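PDB 4FSP: probable porin from Pseudomonas aeruginosa, which probably forms a beta-barrel channel of the OprD porin family that lets small solutes pass through the outer membrane. Local coordinates for residues K129-Q134 against S213-E218; Q285-D290 against P301-F306; Y223-L228 against R246-R251. All blocks are in the same frame, centred on the assembly; numbering follows the deposited sequence.

Overall arrangement
From the N terminus, interaction 1 comes first: residues 129-134, in a loop turned into the barrel, return to the wall at strand 210-219 and close a span of 78 residues. Interaction 3 follows at once, pairing the neighbouring strands 223-235 and 240-252 in a hairpin. Interaction 2 is last, and a short excursion after strand 278-288 comes back to lie against it. The three closures follow one another in series, none inside or crossing another. Interactions 1 and 3 share the adjacent strands 210-219 and 223-235, and Y302 brings interaction 2 to both, packing on P131 and Q134 and on F227 and R246.

Interaction 1: residues K129-Q134 against S213-E218; sequences KLPTIQ and SYHYGE. With C8E ((hydroxyethyloxy)tri(ethyloxy)octane), chain G; C8E ((hydroxyethyloxy)tri(ethyloxy)octane), chain J; C8E ((hydroxyethyloxy)tri(ethyloxy)octane), chain I.
A single water links the loop to the wall, lying 2.6 Å from T132 OG1 and donating to Y216 O at 2.7 Å, so the threonine hydroxyl reaches the strand carbonyl through it. T132 has its hydroxyl set between its backbone N and carbonyl carbon (chi1 56°), which turns the methyl the other way, onto the strand. There CG2 rests on the backbone, 3.9 Å from G217 N, with no glycine side chain between. The proline beside it packs on an imidazole: P131 CD stands over the centre of the H215 ring, 3.7 Å from the centroid and 7° off the ring normal, a CH-pi contact. P131 CG follows at 3.6 Å from H215 CD2, and L130 CD2 approaches H215 CE1 obliquely. In the plane of the same ring S213 CB sits at the edge, while H215 NE2 is hydrogen-bonded to D203, which S213 OG also binds; this probably fixes the ring's rotation. Residues 130-133 form a type I turn closed by I133 N to L130 O, with L130 N returning a bond to I133 O. They belong to a loop folded inward against the wall of an OprD-type beta barrel, and strand 213-218 alternates as such walls do: H215 and G217 meet the loop, whereas Y214 and Y216 look the other way, toward detergent. The Y214 ring has one face under C7 of one C8E molecule, and C8 of a second lies over the centre of the Y216 ring. At the end of that ring Y216 OH donates to E218 OE1 at 2.5 Å, meeting the carboxylate on its anti side, 28° out of its plane. C1 of the second detergent lies 3.7 Å from E218 OE1.

Interaction 2: residues Q285-D290 against P301-F306; sequences QRMSGD and PYLVNF
The polar part of the contact turns on Q285 and N305: N305 N donates to Q285 OE1 at 3.1 Å. The donor sits above the amide plane, 48° out of it, and the oxygen also holds S267 OG. Beside this bond L303 CB packs closely on the same oxygen, 3.2 Å from Q285 OE1, the leucine side chain crossing that of the glutamine at about a right angle. Q285 has CG anti to its backbone N (chi1 178°) and an extended chain beyond, which carries the amide across to the loop. Its NE2 is taken up in turn by the carbonyls of D311 and F312, so both ends of this buried amide have partners and its flip state is probably fixed.

N305 runs alongside in the opposite direction, its amide plane 39° from that of Q285. The two side-chain amides do not bond to each other; instead N305 ND2 lies 3.4 Å from Q285 CB and is used by S319 OG, while OD1 receives Q321 NE2. Strand 285-288 is part of the barrel wall, and residues 301-306 begin the loop after strand 299-300 that lies against its inner side. The loop is kinked by two inverse gamma turns, centred on Y302 and N305, the first closed by L303 N to P301 O at 2.7 Å. S267, on the strand next to 278-288, bonds V304 N as well.

The apolar contact is L303 CD2 with M287 CE, tip to tip at 4.1 Å; M287 is bent at chi2 and chi3, which brings its methyl to the leucine. F293, from the connection between the two segments, packs on both side chains.

Interaction 3: residues Y223-L228 against R246-R251; sequences YAQHFL and RLALSR. With C8E ((hydroxyethyloxy)tri(ethyloxy)octane), chain I.
F227 and R246 meet across an antiparallel beta hairpin of the barrel wall, where strands 223-235 and 240-252 run side by side. A chi1 of 168° swings the F227 ring away from its own N and toward the partner strand. The phenyl atom CE2 meets CB and CG, the aliphatic part of the arginine, coming 3.7 Å from R246 CB; the ring and guanidinium planes are 66° apart. From there R246 runs on, extended, to a salt bridge with D244 and a cation-pi contact with Y302, and its NH1 probably bonds Y302 O, tying it to loop 301-306.

On the same inner face Q225 stands opposite S250, a non-hydrogen-bonded pair whose side chains make the bond instead. Q225 NE2 donates to S250 OG at 2.9 Å, the serine oxygen lying 21° out of the amide plane of Q225, and NE2 also reaches P294 O. A248, opposite F227, is the small member of that pair.

A224, H226 and L228 face the other way with R251, L249 and L247, each of the three pairs joined by two backbone hydrogen bonds, such as H226 N to L249 O at 2.7 Å. The H226 ring has its edge toward that carbonyl oxygen, ND1 is bonded to Y214 OH, and Y216 packs on it edge-to-face. On this outer side H226 CE1 comes within 3.3 Å of C11 of a bound C8E.

Interaction 1: residues K129-Q134 against S213-E218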
# COMPACT_ATOMS: atom_id res chain seq x y z
N LYS A 129 -6.35 0.05 -3.48
CA LYS A 129 -5.44 -0.91 -2.86
C LYS A 129 -5.28 -2.13 -3.76
O LYS A 129 -5.90 -3.16 -3.51
CB LYS A 129 -5.95 -1.34 -1.49
CG LYS A 129 -6.09 -0.20 -0.48
CD LYS A 129 -6.06 -0.73 0.96
CE LYS A 129 -4.99 -1.83 1.15
NZ LYS A 129 -3.58 -1.40 0.86
N LEU A 130 -4.44 -2.01 -4.78
CA LEU A 130 -4.28 -3.08 -5.77
C LEU A 130 -2.81 -3.42 -6.02
O LEU A 130 -1.92 -2.60 -5.78
CB LEU A 130 -4.95 -2.66 -7.09
CG LEU A 130 -6.43 -2.33 -7.03
CD1 LEU A 130 -6.83 -1.63 -8.33
CD2 LEU A 130 -7.24 -3.61 -6.83
N PRO A 131 -2.54 -4.64 -6.54
CA PRO A 131 -1.15 -5.03 -6.76
C PRO A 131 -0.39 -4.05 -7.65
O PRO A 131 0.84 -3.99 -7.62
CB PRO A 131 -1.28 -6.40 -7.47
CG PRO A 131 -2.58 -6.96 -6.96
CD PRO A 131 -3.49 -5.73 -6.83
N THR A 132 -1.14 -3.28 -8.44
CA THR A 132 -0.54 -2.34 -9.38
C THR A 132 -0.57 -0.92 -8.85
O THR A 132 -0.03 -0.01 -9.48
CB THR A 132 -1.31 -2.33 -10.71
OG1 THR A 132 -2.68 -2.02 -10.44
CG2 THR A 132 -1.22 -3.69 -11.39
N ILE A 133 -1.26 -0.73 -7.73
CA ILE A 133 -1.33 0.59 -7.11
C ILE A 133 -1.79 0.49 -5.65
O ILE A 133 -2.95 0.16 -5.38
CB ILE A 133 -2.21 1.56 -7.94
CG1 ILE A 133 -2.59 2.78 -7.10
CG2 ILE A 133 -3.43 0.83 -8.50
CD1 ILE A 133 -3.29 3.87 -7.90
N GLN A 134 -0.84 0.72 -4.74
CA GLN A 134 -1.03 0.62 -3.29
C GLN A 134 -0.70 1.97 -2.63
O GLN A 134 0.32 2.58 -2.97
CB GLN A 134 -0.05 -0.42 -2.71
CG GLN A 134 -0.37 -1.85 -3.05
CD GLN A 134 -1.14 -2.52 -1.95
OE1 GLN A 134 -2.27 -2.99 -2.15
NE2 GLN A 134 -0.53 -2.59 -0.77
N SER A 213 -4.82 -14.31 -7.83
CA SER A 213 -5.18 -13.02 -8.39
C SER A 213 -4.42 -12.72 -9.68
O SER A 213 -3.24 -13.05 -9.82
CB SER A 213 -4.85 -11.91 -7.39
OG SER A 213 -5.53 -12.13 -6.17
N TYR A 214 -5.12 -12.07 -10.62
CA TYR A 214 -4.49 -11.48 -11.79
C TYR A 214 -4.86 -10.00 -11.86
O TYR A 214 -6.04 -9.65 -11.71
CB TYR A 214 -4.94 -12.17 -13.09
CG TYR A 214 -4.49 -11.38 -14.28
CD1 TYR A 214 -3.23 -11.57 -14.81
CD2 TYR A 214 -5.30 -10.39 -14.83
CE1 TYR A 214 -2.79 -10.81 -15.89
CE2 TYR A 214 -4.87 -9.62 -15.88
CZ TYR A 214 -3.62 -9.84 -16.42
OH TYR A 214 -3.22 -9.06 -17.49
N HIS A 215 -3.89 -9.14 -12.10
CA HIS A 215 -4.18 -7.71 -12.27
C HIS A 215 -3.34 -7.10 -13.38
O HIS A 215 -2.17 -7.46 -13.57
CB HIS A 215 -3.98 -6.94 -10.97
CG HIS A 215 -4.96 -7.32 -9.91
ND1 HIS A 215 -6.07 -6.56 -9.61
CD2 HIS A 215 -5.02 -8.42 -9.11
CE1 HIS A 215 -6.76 -7.16 -8.65
NE2 HIS A 215 -6.16 -8.29 -8.34
N TYR A 216 -3.97 -6.18 -14.11
CA TYR A 216 -3.32 -5.47 -15.20
C TYR A 216 -3.34 -3.98 -14.89
O TYR A 216 -4.37 -3.44 -14.47
CB TYR A 216 -4.05 -5.74 -16.51
CG TYR A 216 -3.47 -4.98 -17.66
CD1 TYR A 216 -2.38 -5.48 -18.37
CD2 TYR A 216 -3.99 -3.75 -18.04
CE1 TYR A 216 -1.83 -4.78 -19.42
CE2 TYR A 216 -3.45 -3.04 -19.09
CZ TYR A 216 -2.36 -3.56 -19.78
OH TYR A 216 -1.81 -2.86 -20.83
N GLY A 217 -2.22 -3.31 -15.10
CA GLY A 217 -2.17 -1.88 -14.89
C GLY A 217 -1.39 -1.24 -16.02
O GLY A 217 -0.41 -1.81 -16.51
N GLU A 218 -1.81 -0.05 -16.43
CA GLU A 218 -1.13 0.61 -17.53
C GLU A 218 -1.12 2.11 -17.32
O GLU A 218 -2.19 2.74 -17.28
CB GLU A 218 -1.84 0.28 -18.86
CG GLU A 218 -1.28 1.01 -20.07
CD GLU A 218 -1.98 0.63 -21.37
OE1 GLU A 218 -2.50 -0.50 -21.48
OE2 GLU A 218 -2.01 1.48 -22.29
C1 C8E G . -0.85 -1.69 -24.53
C2 C8E G . -2.09 -2.19 -25.25
C3 C8E G . -2.15 -3.70 -25.14
C4 C8E G . -3.52 -4.12 -24.62
C5 C8E G . -3.36 -5.05 -23.44
C6 C8E G . -4.64 -5.09 -22.61
C7 C8E G . -4.68 -6.37 -21.78
C8 C8E G . -5.64 -6.22 -20.62
O9 C8E G . -6.38 -7.41 -20.43
C10 C8E G . -6.56 -7.70 -19.05
C11 C8E G . -7.90 -8.40 -18.83
O12 C8E G . -8.02 -8.74 -17.47
C13 C8E G . -9.28 -9.32 -17.17
C14 C8E G . -9.61 -9.13 -15.69
C1 C8E J . -5.79 -15.28 -11.61
C2 C8E J . -6.77 -16.41 -11.38
C3 C8E J . -6.04 -17.40 -10.48
C4 C8E J . -5.87 -18.73 -11.21
C5 C8E J . -5.47 -19.79 -10.16
C6 C8E J . -6.43 -20.98 -10.32
C7 C8E J . -5.98 -22.19 -9.46
C8 C8E J . -6.94 -23.32 -9.82
O9 C8E J . -6.79 -24.49 -8.98
C10 C8E J . -7.95 -25.30 -9.22
C11 C8E J . -7.95 -26.51 -8.31
O12 C8E J . -9.32 -26.57 -7.84
C4 C8E I . -7.85 -14.21 -16.07
C5 C8E I . -6.52 -13.75 -16.64
C6 C8E I . -6.67 -12.82 -17.84
C7 C8E I . -5.30 -12.67 -18.49
C8 C8E I . -5.30 -11.75 -19.71
O9 C8E I . -3.96 -11.39 -20.02
C10 C8E I . -3.81 -10.95 -21.36
C11 C8E I . -2.40 -10.39 -21.54
O12 C8E I . -2.24 -9.73 -22.78
O HOH W 1 -4.47 -3.37 -11.76

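Interaction 2: residues Q285-D290 against P301-F306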
# COMPACT_ATOMS: atom_id res chain seq x y z
N GLN A 285 13.11 -12.07 -3.08
CA GLN A 285 12.72 -11.16 -4.15
C GLN A 285 13.81 -11.08 -5.19
O GLN A 285 15.01 -11.11 -4.86
CB GLN A 285 12.43 -9.78 -3.55
CG GLN A 285 12.06 -8.69 -4.53
CD GLN A 285 11.43 -7.49 -3.82
OE1 GLN A 285 10.32 -7.59 -3.26
NE2 GLN A 285 12.14 -6.36 -3.82
N ARG A 286 13.40 -10.97 -6.45
CA ARG A 286 14.35 -10.99 -7.55
C ARG A 286 13.85 -10.14 -8.68
O ARG A 286 12.69 -10.25 -9.07
CB ARG A 286 14.54 -12.42 -8.05
CG ARG A 286 15.27 -12.52 -9.36
CD ARG A 286 16.61 -13.16 -9.20
NE ARG A 286 16.74 -14.35 -10.02
CZ ARG A 286 17.87 -14.71 -10.63
NH1 ARG A 286 18.97 -13.98 -10.50
NH2 ARG A 286 17.90 -15.81 -11.35
N MET A 287 14.72 -9.28 -9.21
CA MET A 287 14.39 -8.47 -10.37
C MET A 287 15.14 -9.03 -11.59
O MET A 287 16.36 -9.20 -11.55
CB MET A 287 14.81 -7.01 -10.13
CG MET A 287 14.15 -6.36 -8.92
SD MET A 287 12.38 -6.13 -9.18
CE MET A 287 11.72 -7.05 -7.80
N SER A 288 14.42 -9.32 -12.67
CA SER A 288 15.11 -9.78 -13.88
C SER A 288 14.70 -8.96 -15.09
O SER A 288 13.64 -8.33 -15.09
CB SER A 288 14.83 -11.26 -14.17
OG SER A 288 15.40 -12.06 -13.15
N GLY A 289 15.55 -8.97 -16.12
CA GLY A 289 15.35 -8.12 -17.28
C GLY A 289 16.26 -6.91 -17.18
O GLY A 289 17.06 -6.82 -16.24
N ASP A 290 16.15 -5.99 -18.12
CA ASP A 290 17.05 -4.84 -18.13
C ASP A 290 16.72 -3.74 -17.11
O ASP A 290 17.54 -2.85 -16.89
CB ASP A 290 17.12 -4.23 -19.53
CG ASP A 290 17.74 -5.16 -20.53
OD1 ASP A 290 18.24 -6.22 -20.11
OD2 ASP A 290 17.75 -4.82 -21.74
N PRO A 301 5.35 0.24 -3.66
CA PRO A 301 5.38 -0.88 -4.60
C PRO A 301 4.83 -2.14 -3.92
O PRO A 301 5.16 -2.41 -2.77
CB PRO A 301 6.87 -1.06 -4.89
CG PRO A 301 7.55 -0.62 -3.55
CD PRO A 301 6.66 0.46 -2.99
N TYR A 302 4.01 -2.92 -4.63
CA TYR A 302 3.49 -4.16 -4.06
C TYR A 302 4.55 -5.27 -4.04
O TYR A 302 4.42 -6.27 -4.74
CB TYR A 302 2.28 -4.61 -4.87
CG TYR A 302 1.44 -5.66 -4.19
CD1 TYR A 302 0.89 -5.44 -2.94
CD2 TYR A 302 1.19 -6.88 -4.81
CE1 TYR A 302 0.08 -6.40 -2.31
CE2 TYR A 302 0.39 -7.86 -4.20
CZ TYR A 302 -0.16 -7.61 -2.95
OH TYR A 302 -0.95 -8.56 -2.34
N LEU A 303 5.58 -5.09 -3.22
CA LEU A 303 6.67 -6.08 -3.15
C LEU A 303 6.86 -6.55 -1.71
O LEU A 303 6.66 -5.75 -0.78
CB LEU A 303 7.96 -5.44 -3.67
CG LEU A 303 8.04 -5.00 -5.13
CD1 LEU A 303 9.29 -4.15 -5.37
CD2 LEU A 303 8.09 -6.22 -6.04
N VAL A 304 7.22 -7.81 -1.48
CA VAL A 304 7.40 -8.21 -0.08
C VAL A 304 8.67 -7.67 0.55
O VAL A 304 8.67 -7.33 1.73
CB VAL A 304 7.20 -9.73 0.22
CG1 VAL A 304 6.53 -10.46 -0.92
CG2 VAL A 304 8.49 -10.39 0.64
N ASN A 305 9.74 -7.56 -0.23
CA ASN A 305 10.98 -7.00 0.31
C ASN A 305 11.00 -5.49 0.15
O ASN A 305 11.86 -4.94 -0.53
CB ASN A 305 12.21 -7.67 -0.31
CG ASN A 305 12.42 -9.07 0.23
OD1 ASN A 305 11.65 -9.49 1.10
ND2 ASN A 305 13.44 -9.79 -0.28
N PHE A 306 10.02 -4.84 0.77
CA PHE A 306 9.91 -3.39 0.73
C PHE A 306 9.98 -2.94 2.16
O PHE A 306 9.14 -3.33 2.98
CB PHE A 306 8.57 -2.97 0.11
CG PHE A 306 8.20 -1.54 0.38
CD1 PHE A 306 9.01 -0.50 -0.05
CD2 PHE A 306 7.03 -1.23 1.05
CE1 PHE A 306 8.67 0.82 0.20
CE2 PHE A 306 6.68 0.08 1.29
CZ PHE A 306 7.50 1.12 0.87

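Interaction 3: residues Y223-L228 against R246-R251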
# COMPACT_ATOMS: atom_id res chain seq x y z
N TYR A 223 4.13 2.52 -19.32
CA TYR A 223 4.32 1.09 -19.11
C TYR A 223 3.02 0.37 -18.82
O TYR A 223 2.04 0.98 -18.38
CB TYR A 223 5.31 0.83 -17.96
CG TYR A 223 4.72 1.08 -16.59
CD1 TYR A 223 4.75 2.35 -16.04
CD2 TYR A 223 4.14 0.05 -15.85
CE1 TYR A 223 4.21 2.61 -14.78
CE2 TYR A 223 3.60 0.30 -14.58
CZ TYR A 223 3.65 1.59 -14.06
OH TYR A 223 3.12 1.86 -12.81
N ALA A 224 3.02 -0.94 -19.06
CA ALA A 224 1.95 -1.83 -18.66
C ALA A 224 2.58 -2.88 -17.77
O ALA A 224 3.70 -3.31 -18.03
CB ALA A 224 1.31 -2.50 -19.87
N GLN A 225 1.86 -3.30 -16.73
CA GLN A 225 2.38 -4.33 -15.84
C GLN A 225 1.34 -5.43 -15.65
O GLN A 225 0.17 -5.14 -15.39
CB GLN A 225 2.76 -3.71 -14.50
CG GLN A 225 3.10 -4.68 -13.37
CD GLN A 225 3.66 -3.94 -12.15
OE1 GLN A 225 3.06 -3.93 -11.07
NE2 GLN A 225 4.82 -3.31 -12.34
N HIS A 226 1.76 -6.68 -15.80
CA HIS A 226 0.90 -7.82 -15.52
C HIS A 226 1.29 -8.37 -14.17
O HIS A 226 2.48 -8.51 -13.87
CB HIS A 226 1.07 -8.92 -16.59
CG HIS A 226 0.62 -8.52 -17.96
ND1 HIS A 226 -0.68 -8.68 -18.40
CD2 HIS A 226 1.30 -7.98 -19.00
CE1 HIS A 226 -0.77 -8.25 -19.64
NE2 HIS A 226 0.41 -7.82 -20.04
N PHE A 227 0.31 -8.69 -13.34
CA PHE A 227 0.57 -9.27 -12.02
C PHE A 227 -0.16 -10.59 -11.88
O PHE A 227 -1.33 -10.70 -12.27
CB PHE A 227 0.09 -8.33 -10.90
CG PHE A 227 0.06 -8.98 -9.54
CD1 PHE A 227 -1.07 -9.68 -9.10
CD2 PHE A 227 1.17 -8.91 -8.71
CE1 PHE A 227 -1.09 -10.29 -7.85
CE2 PHE A 227 1.15 -9.53 -7.44
CZ PHE A 227 0.02 -10.21 -7.01
N LEU A 228 0.50 -11.57 -11.26
CA LEU A 228 -0.14 -12.84 -10.93
C LEU A 228 0.31 -13.23 -9.55
O LEU A 228 1.50 -13.20 -9.25
CB LEU A 228 0.26 -13.95 -11.92
CG LEU A 228 -0.42 -15.31 -11.70
CD1 LEU A 228 -1.94 -15.20 -11.88
CD2 LEU A 228 0.15 -16.35 -12.67
N ARG A 246 4.28 -13.72 -5.76
CA ARG A 246 3.94 -12.63 -6.66
C ARG A 246 4.87 -12.60 -7.85
O ARG A 246 6.08 -12.48 -7.68
CB ARG A 246 4.05 -11.28 -5.92
CG ARG A 246 3.39 -11.25 -4.54
CD ARG A 246 3.46 -9.85 -3.92
NE ARG A 246 2.95 -9.84 -2.54
CZ ARG A 246 2.96 -8.77 -1.75
NH1 ARG A 246 3.45 -7.61 -2.18
NH2 ARG A 246 2.48 -8.85 -0.52
N LEU A 247 4.31 -12.71 -9.04
CA LEU A 247 5.07 -12.55 -10.27
C LEU A 247 4.52 -11.34 -11.00
O LEU A 247 3.30 -11.17 -11.10
CB LEU A 247 4.93 -13.78 -11.18
CG LEU A 247 5.51 -15.10 -10.67
CD1 LEU A 247 5.12 -16.26 -11.58
CD2 LEU A 247 7.02 -14.99 -10.61
N ALA A 248 5.41 -10.48 -11.51
CA ALA A 248 4.93 -9.36 -12.31
C ALA A 248 5.81 -9.17 -13.53
O ALA A 248 7.02 -9.42 -13.48
CB ALA A 248 4.84 -8.07 -11.47
N LEU A 249 5.19 -8.74 -14.63
CA LEU A 249 5.90 -8.50 -15.89
C LEU A 249 5.57 -7.11 -16.38
O LEU A 249 4.40 -6.76 -16.55
CB LEU A 249 5.48 -9.52 -16.96
CG LEU A 249 6.00 -9.24 -18.38
CD1 LEU A 249 7.50 -9.45 -18.41
CD2 LEU A 249 5.34 -10.13 -19.42
N SER A 250 6.61 -6.29 -16.59
CA SER A 250 6.39 -4.89 -16.96
C SER A 250 7.18 -4.56 -18.21
O SER A 250 8.34 -4.96 -18.34
CB SER A 250 6.82 -3.96 -15.83
OG SER A 250 6.31 -4.41 -14.58
N ARG A 251 6.54 -3.83 -19.12
CA ARG A 251 7.17 -3.47 -20.38
C ARG A 251 6.68 -2.08 -20.72
O ARG A 251 5.58 -1.69 -20.32
CB ARG A 251 6.76 -4.46 -21.47
CG ARG A 251 7.81 -4.66 -22.57
CD ARG A 251 7.20 -4.53 -23.96
NE ARG A 251 8.05 -3.75 -24.85
CZ ARG A 251 7.68 -3.33 -26.06
NH1 ARG A 251 6.47 -3.62 -26.52
NH2 ARG A 251 8.53 -2.62 -26.80
C4 C8E I . -7.85 -14.21 -16.07
C5 C8E I . -6.52 -13.75 -16.64
C6 C8E I . -6.67 -12.82 -17.84
C7 C8E I . -5.30 -12.67 -18.49
C8 C8E I . -5.30 -11.75 -19.71
O9 C8E I . -3.96 -11.39 -20.02
C10 C8E I . -3.81 -10.95 -21.36
C11 C8E I . -2.40 -10.39 -21.54
O12 C8E I . -2.24 -9.73 -22.78